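Local coordinates for protein charybdin (Charybdis maritima, PDB 2B7U) that belongs to the ribosome-inactivating protein family and has the mixed alpha and beta fold of that family, at residues Gly82-Arg96 against Ile105-Glu119. Sequence-based numbering, arbitrary orientation.
Sequences GYQMQGAGKWLELER and IEGSELLEFGPSYEE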
loop_
_atom_site.group_PDB
_atom_site.type_symbol
_atom_site.label_atom_id
_atom_site.label_comp_id
_atom_site.label_asym_id
_atom_site.label_seq_id
_atom_site.Cartn_x
_atom_site.Cartn_y
_atom_site.Cartn_z
ATOM N N GLY A 82 -4.212 -10.814 -1.104
ATOM C CA GLY A 82 -4.751 -11.721 -2.110
ATOM C C GLY A 82 -5.591 -11.005 -3.132
ATOM O O GLY A 82 -5.802 -9.816 -3.032
ATOM N N TYR A 83 -6.030 -11.747 -4.133
ATOM C CA TYR A 83 -6.893 -11.177 -5.162
ATOM C C TYR A 83 -7.785 -12.264 -5.753
ATOM O O TYR A 83 -7.508 -13.468 -5.637
ATOM C CB TYR A 83 -6.082 -10.466 -6.238
ATOM C CG TYR A 83 -5.422 -11.422 -7.187
ATOM C CD1 TYR A 83 -6.022 -11.786 -8.387
ATOM C CD2 TYR A 83 -4.181 -11.985 -6.880
ATOM C CE1 TYR A 83 -5.417 -12.710 -9.240
ATOM C CE2 TYR A 83 -3.566 -12.904 -7.737
ATOM C CZ TYR A 83 -4.184 -13.238 -8.920
ATOM O OH TYR A 83 -3.589 -14.149 -9.769
ATOM N N GLN A 84 -8.863 -11.810 -6.377
ATOM C CA GLN A 84 -9.856 -12.712 -6.944
ATOM C C GLN A 84 -9.851 -12.687 -8.468
ATOM O O GLN A 84 -9.929 -11.620 -9.071
ATOM C CB GLN A 84 -11.243 -12.309 -6.476
ATOM C CG GLN A 84 -12.286 -13.360 -6.795
ATOM C CD GLN A 84 -13.654 -13.056 -6.250
ATOM O OE1 GLN A 84 -14.367 -13.972 -5.802
ATOM N NE2 GLN A 84 -14.051 -11.805 -6.313
ATOM N N MET A 85 -9.827 -13.875 -9.071
ATOM C CA MET A 85 -9.994 -14.013 -10.526
ATOM C C MET A 85 -11.465 -13.881 -10.906
ATOM O O MET A 85 -12.345 -14.173 -10.098
ATOM C CB MET A 85 -9.451 -15.348 -10.994
ATOM C CG MET A 85 -7.939 -15.440 -10.872
ATOM S SD MET A 85 -7.230 -16.993 -11.400
ATOM C CE MET A 85 -7.319 -16.888 -13.190
ATOM N N GLN A 86 -11.722 -13.456 -12.147
ATOM C CA GLN A 86 -13.070 -13.104 -12.595
ATOM C C GLN A 86 -13.948 -14.293 -12.967
ATOM O O GLN A 86 -15.142 -14.279 -12.674
ATOM C CB GLN A 86 -13.001 -12.148 -13.789
ATOM C CG GLN A 86 -14.345 -11.635 -14.270
ATOM C CD GLN A 86 -14.224 -10.407 -15.136
ATOM O OE1 GLN A 86 -13.130 -9.909 -15.372
ATOM N NE2 GLN A 86 -15.343 -9.927 -15.637
ATOM N N GLY A 87 -13.371 -15.302 -13.604
ATOM C CA GLY A 87 -14.143 -16.401 -14.187
ATOM C C GLY A 87 -14.930 -17.174 -13.152
ATOM O O GLY A 87 -16.168 -17.202 -13.182
ATOM N N ALA A 88 -14.214 -17.829 -12.255
ATOM C CA ALA A 88 -14.835 -18.662 -11.234
ATOM C C ALA A 88 -14.908 -17.961 -9.867
ATOM O O ALA A 88 -15.593 -18.445 -8.966
ATOM C CB ALA A 88 -14.092 -19.961 -11.124
ATOM N N GLY A 89 -14.217 -16.826 -9.708
ATOM C CA GLY A 89 -14.154 -16.137 -8.410
ATOM C C GLY A 89 -13.133 -16.768 -7.471
ATOM O O GLY A 89 -13.251 -16.642 -6.258
ATOM N N LYS A 90 -12.139 -17.443 -8.045
ATOM C CA LYS A 90 -11.087 -18.119 -7.296
ATOM C C LYS A 90 -10.210 -17.068 -6.628
ATOM O O LYS A 90 -9.805 -16.120 -7.281
ATOM C CB LYS A 90 -10.234 -18.964 -8.229
ATOM C CG LYS A 90 -8.982 -19.552 -7.625
ATOM C CD LYS A 90 -8.182 -20.277 -8.681
ATOM C CE LYS A 90 -7.091 -21.126 -8.094
ATOM N NZ LYS A 90 -5.822 -20.384 -8.019
ATOM N N TRP A 91 -9.949 -17.252 -5.333
ATOM C CA TRP A 91 -9.039 -16.399 -4.565
ATOM C C TRP A 91 -7.633 -16.964 -4.546
ATOM O O TRP A 91 -7.445 -18.165 -4.316
ATOM C CB TRP A 91 -9.532 -16.252 -3.127
ATOM C CG TRP A 91 -10.638 -15.285 -3.018
ATOM C CD1 TRP A 91 -11.968 -15.560 -2.983
ATOM C CD2 TRP A 91 -10.522 -13.857 -2.924
ATOM N NE1 TRP A 91 -12.687 -14.399 -2.872
ATOM C CE2 TRP A 91 -11.830 -13.335 -2.839
ATOM C CE3 TRP A 91 -9.446 -12.967 -2.904
ATOM C CZ2 TRP A 91 -12.082 -11.951 -2.723
ATOM C CZ3 TRP A 91 -9.702 -11.604 -2.811
ATOM C CH2 TRP A 91 -11.012 -11.109 -2.728
ATOM N N LEU A 92 -6.669 -16.093 -4.825
ATOM C CA LEU A 92 -5.250 -16.384 -4.702
ATOM C C LEU A 92 -4.735 -15.575 -3.538
ATOM O O LEU A 92 -5.102 -14.416 -3.397
ATOM C CB LEU A 92 -4.493 -15.943 -5.947
ATOM C CG LEU A 92 -4.644 -16.728 -7.248
ATOM C CD1 LEU A 92 -4.261 -18.171 -7.012
ATOM C CD2 LEU A 92 -6.028 -16.586 -7.821
ATOM N N GLU A 93 -3.863 -16.170 -2.731
ATOM C CA GLU A 93 -3.358 -15.530 -1.537
ATOM C C GLU A 93 -1.831 -15.549 -1.491
ATOM O O GLU A 93 -1.213 -16.584 -1.751
ATOM C CB GLU A 93 -3.954 -16.248 -0.305
ATOM C CG GLU A 93 -3.441 -15.755 1.011
ATOM C CD GLU A 93 -4.174 -16.320 2.211
ATOM O OE1 GLU A 93 -3.617 -16.165 3.330
ATOM O OE2 GLU A 93 -5.274 -16.894 2.053
ATOM N N LEU A 94 -1.241 -14.416 -1.126
ATOM C CA LEU A 94 0.204 -14.261 -1.028
ATOM C C LEU A 94 0.697 -14.883 0.268
ATOM O O LEU A 94 0.026 -14.827 1.291
ATOM C CB LEU A 94 0.601 -12.778 -1.084
ATOM C CG LEU A 94 0.477 -12.155 -2.485
ATOM C CD1 LEU A 94 -0.951 -11.783 -2.838
ATOM C CD2 LEU A 94 1.360 -10.903 -2.616
ATOM N N GLU A 95 1.864 -15.498 0.206
ATOM C CA GLU A 95 2.495 -16.091 1.382
ATOM C C GLU A 95 2.781 -15.061 2.471
ATOM O O GLU A 95 2.844 -13.888 2.190
ATOM C CB GLU A 95 3.815 -16.754 0.965
ATOM C CG GLU A 95 3.648 -18.008 0.125
ATOM C CD GLU A 95 4.954 -18.448 -0.532
ATOM O OE1 GLU A 95 5.034 -19.593 -1.022
ATOM O OE2 GLU A 95 5.901 -17.646 -0.582
ATOM N N ARG A 96 3.013 -15.566 3.690
ATOM C CA ARG A 96 3.326 -14.826 4.944
ATOM C C ARG A 96 2.171 -15.072 5.912
ATOM O O ARG A 96 2.061 -16.176 6.424
ATOM C CB ARG A 96 3.620 -13.346 4.737
ATOM C CG ARG A 96 4.822 -13.081 3.831
ATOM C CD ARG A 96 6.160 -13.336 4.488
ATOM N NE ARG A 96 6.880 -12.079 4.645
ATOM C CZ ARG A 96 7.287 -11.308 3.635
ATOM N NH1 ARG A 96 7.033 -11.630 2.374
ATOM N NH2 ARG A 96 7.930 -10.181 3.901
ATOM N N ILE A 105 -7.507 -15.934 3.748
ATOM C CA ILE A 105 -8.658 -15.906 2.870
ATOM C C ILE A 105 -9.194 -17.338 2.691
ATOM O O ILE A 105 -8.539 -18.199 2.102
ATOM C CB ILE A 105 -8.276 -15.285 1.508
ATOM C CG1 ILE A 105 -7.714 -13.873 1.725
ATOM C CG2 ILE A 105 -9.487 -15.267 0.573
ATOM C CD1 ILE A 105 -7.101 -13.253 0.486
ATOM N N GLU A 106 -10.382 -17.605 3.217
ATOM C CA GLU A 106 -10.895 -18.963 3.197
ATOM C C GLU A 106 -11.047 -19.458 1.770
ATOM O O GLU A 106 -11.609 -18.768 0.915
ATOM C CB GLU A 106 -12.244 -19.055 3.914
ATOM C CG GLU A 106 -12.816 -20.480 3.980
ATOM C CD GLU A 106 -14.236 -20.522 4.531
ATOM O OE1 GLU A 106 -14.662 -19.531 5.172
ATOM O OE2 GLU A 106 -14.921 -21.545 4.319
ATOM N N GLY A 107 -10.531 -20.654 1.512
ATOM C CA GLY A 107 -10.701 -21.307 0.222
ATOM C C GLY A 107 -9.698 -20.883 -0.836
ATOM O O GLY A 107 -9.778 -21.330 -1.984
ATOM N N SER A 108 -8.748 -20.039 -0.456
ATOM C CA SER A 108 -7.743 -19.540 -1.396
ATOM C C SER A 108 -6.681 -20.581 -1.753
ATOM O O SER A 108 -6.439 -21.540 -1.014
ATOM C CB SER A 108 -7.050 -18.292 -0.828
ATOM O OG SER A 108 -6.180 -18.631 0.235
ATOM N N GLU A 109 -6.043 -20.341 -2.889
ATOM C CA GLU A 109 -4.874 -21.071 -3.347
ATOM C C GLU A 109 -3.665 -20.181 -3.071
ATOM O O GLU A 109 -3.688 -19.019 -3.419
ATOM C CB GLU A 109 -5.036 -21.346 -4.843
ATOM C CG GLU A 109 -3.812 -21.900 -5.556
ATOM C CD GLU A 109 -4.162 -22.436 -6.930
ATOM O OE1 GLU A 109 -3.623 -21.926 -7.935
ATOM O OE2 GLU A 109 -5.015 -23.347 -7.018
ATOM N N LEU A 110 -2.645 -20.693 -2.396
ATOM C CA LEU A 110 -1.479 -19.901 -2.097
ATOM C C LEU A 110 -0.602 -19.742 -3.315
ATOM O O LEU A 110 -0.293 -20.727 -4.007
ATOM C CB LEU A 110 -0.653 -20.519 -0.972
ATOM C CG LEU A 110 -1.327 -20.488 0.391
ATOM C CD1 LEU A 110 -0.724 -21.585 1.286
ATOM C CD2 LEU A 110 -1.240 -19.110 1.020
ATOM N N LEU A 111 -0.180 -18.509 -3.540
ATOM C CA LEU A 111 0.799 -18.146 -4.561
ATOM C C LEU A 111 2.194 -18.527 -4.073
ATOM O O LEU A 111 2.413 -18.761 -2.869
ATOM C CB LEU A 111 0.754 -16.638 -4.811
ATOM C CG LEU A 111 -0.585 -16.136 -5.350
ATOM C CD1 LEU A 111 -0.717 -14.631 -5.185
ATOM C CD2 LEU A 111 -0.724 -16.542 -6.818
ATOM N N GLU A 112 3.141 -18.559 -5.005
ATOM C CA GLU A 112 4.520 -18.942 -4.706
ATOM C C GLU A 112 5.359 -17.763 -4.250
ATOM O O GLU A 112 6.582 -17.798 -4.325
ATOM C CB GLU A 112 5.161 -19.582 -5.945
ATOM C CG GLU A 112 4.419 -20.826 -6.395
ATOM C CD GLU A 112 5.053 -21.504 -7.604
ATOM O OE1 GLU A 112 4.323 -22.228 -8.329
ATOM O OE2 GLU A 112 6.286 -21.356 -7.806
ATOM N N PHE A 113 4.718 -16.711 -3.758
ATOM C CA PHE A 113 5.423 -15.535 -3.307
ATOM C C PHE A 113 4.626 -14.773 -2.273
ATOM O O PHE A 113 3.416 -14.931 -2.176
ATOM C CB PHE A 113 5.783 -14.622 -4.502
ATOM C CG PHE A 113 4.614 -14.290 -5.420
ATOM C CD1 PHE A 113 3.819 -13.183 -5.183
ATOM C CD2 PHE A 113 4.325 -15.091 -6.514
ATOM C CE1 PHE A 113 2.744 -12.873 -6.047
ATOM C CE2 PHE A 113 3.252 -14.803 -7.371
ATOM C CZ PHE A 113 2.471 -13.686 -7.135
ATOM N N GLY A 114 5.351 -14.005 -1.478
ATOM C CA GLY A 114 4.785 -13.083 -0.513
ATOM C C GLY A 114 4.696 -11.692 -1.093
ATOM O O GLY A 114 5.074 -11.480 -2.234
ATOM N N PRO A 115 4.175 -10.731 -0.304
ATOM C CA PRO A 115 3.957 -9.349 -0.702
ATOM C C PRO A 115 5.192 -8.443 -0.711
ATOM O O PRO A 115 5.112 -7.293 -1.174
ATOM C CB PRO A 115 2.940 -8.865 0.343
ATOM C CG PRO A 115 3.266 -9.624 1.559
ATOM C CD PRO A 115 3.692 -10.978 1.071
ATOM N N SER A 116 6.338 -8.930 -0.246
ATOM C CA SER A 116 7.504 -8.046 -0.230
ATOM C C SER A 116 7.939 -7.825 -1.662
ATOM O O SER A 116 7.774 -8.707 -2.510
ATOM C CB SER A 116 8.639 -8.631 0.590
ATOM O OG SER A 116 9.310 -9.666 -0.093
ATOM N N TYR A 117 8.498 -6.652 -1.948
ATOM C CA TYR A 117 8.954 -6.363 -3.311
ATOM C C TYR A 117 10.135 -7.225 -3.761
ATOM O O TYR A 117 10.252 -7.497 -4.944
ATOM C CB TYR A 117 9.268 -4.871 -3.505
ATOM C CG TYR A 117 8.056 -4.005 -3.408
ATOM C CD1 TYR A 117 7.976 -3.006 -2.454
ATOM C CD2 TYR A 117 6.962 -4.207 -4.262
ATOM C CE1 TYR A 117 6.850 -2.219 -2.348
ATOM C CE2 TYR A 117 5.813 -3.420 -4.173
ATOM C CZ TYR A 117 5.768 -2.428 -3.205
ATOM O OH TYR A 117 4.638 -1.652 -3.087
ATOM N N GLU A 118 10.970 -7.681 -2.832
ATOM C CA GLU A 118 12.023 -8.634 -3.167
ATOM C C GLU A 118 11.410 -9.902 -3.766
ATOM O O GLU A 118 11.881 -10.400 -4.799
ATOM C CB GLU A 118 12.840 -8.982 -1.911
ATOM C CG GLU A 118 13.923 -10.018 -2.090
ATOM C CD GLU A 118 14.810 -10.152 -0.847
ATOM O OE1 GLU A 118 14.460 -9.591 0.221
ATOM O OE2 GLU A 118 15.865 -10.819 -0.934
ATOM N N GLU A 119 10.367 -10.412 -3.108
ATOM C CA GLU A 119 9.705 -11.644 -3.555
ATOM C C GLU A 119 8.870 -11.415 -4.796
ATOM O O GLU A 119 8.886 -12.241 -5.708
ATOM C CB GLU A 119 8.831 -12.218 -2.442
ATOM C CG GLU A 119 9.670 -12.705 -1.245
ATOM C CD GLU A 119 9.022 -13.835 -0.439
ATOM O OE1 GLU A 119 7.944 -14.324 -0.827
ATOM O OE2 GLU A 119 9.623 -14.247 0.591
HETATM O O HOH W 1 -11.229 -19.514 -4.122
HETATM O O HOH W 2 7.430 -19.965 -2.005
HETATM O O HOH W 3 7.485 -15.888 1.619
#
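Strand 109-110 pairs in parallel with strand 91-93 and forms an outermost strand of the six-stranded mixed sheet. Glu109 N donates to Trp91 O at 3.0 Å, Glu109 O accepts from Glu93 N, and Leu111 N donates to Glu93 O. Past the strands, Glu95 N hydrogen-bonds to Phe113 O.

Glu93 ties the strand to the turn Ile105-Ser108. Its CG is anti to the backbone N (chi1 176°) and the chain runs extended, which carries the carboxylate to the turn. There OE2 accepts from Ile105 N at 3.0 Å, from above the carboxylate plane, and lies 2.7 Å from Ser108 OG. The other oxygen, OE1, takes the N-H of Leu104. Both carboxylate oxygens of this buried acid are therefore engaged, which probably fixes its rotation.

Ile105 lays CG2 over one face of the Trp91 indole, 4.1 Å from the five-membered ring centroid, a CH-pi contact. Gln84 CB covers the opposite face. Ile105 CD1 reaches on to Gly82 CA, so the turn also touches strand 80-84, the neighbour of 91-93 in the sheet.

Leu111 packs among side chains of 82-96: CD1 lies 3.7 Å from Leu94 CD1 and meets the Tyr83 ring at its edge, while CD2 touches Leu92 CD1. Leu94 CD2 bears on Pro115, 3.9 Å from its CB. Arg154 of helix 151-170 also touches Leu92 and Leu111.

Beyond Pro115, Ser116 is the N-cap of helix 117-124, its OG accepting from Glu119 N. Glu119 OE1 turns back to accept from Gly114 N at 2.7 Å. The contact is a parallel edge-strand pairing that leads into a capped helix, within the ribosome-inactivating protein fold.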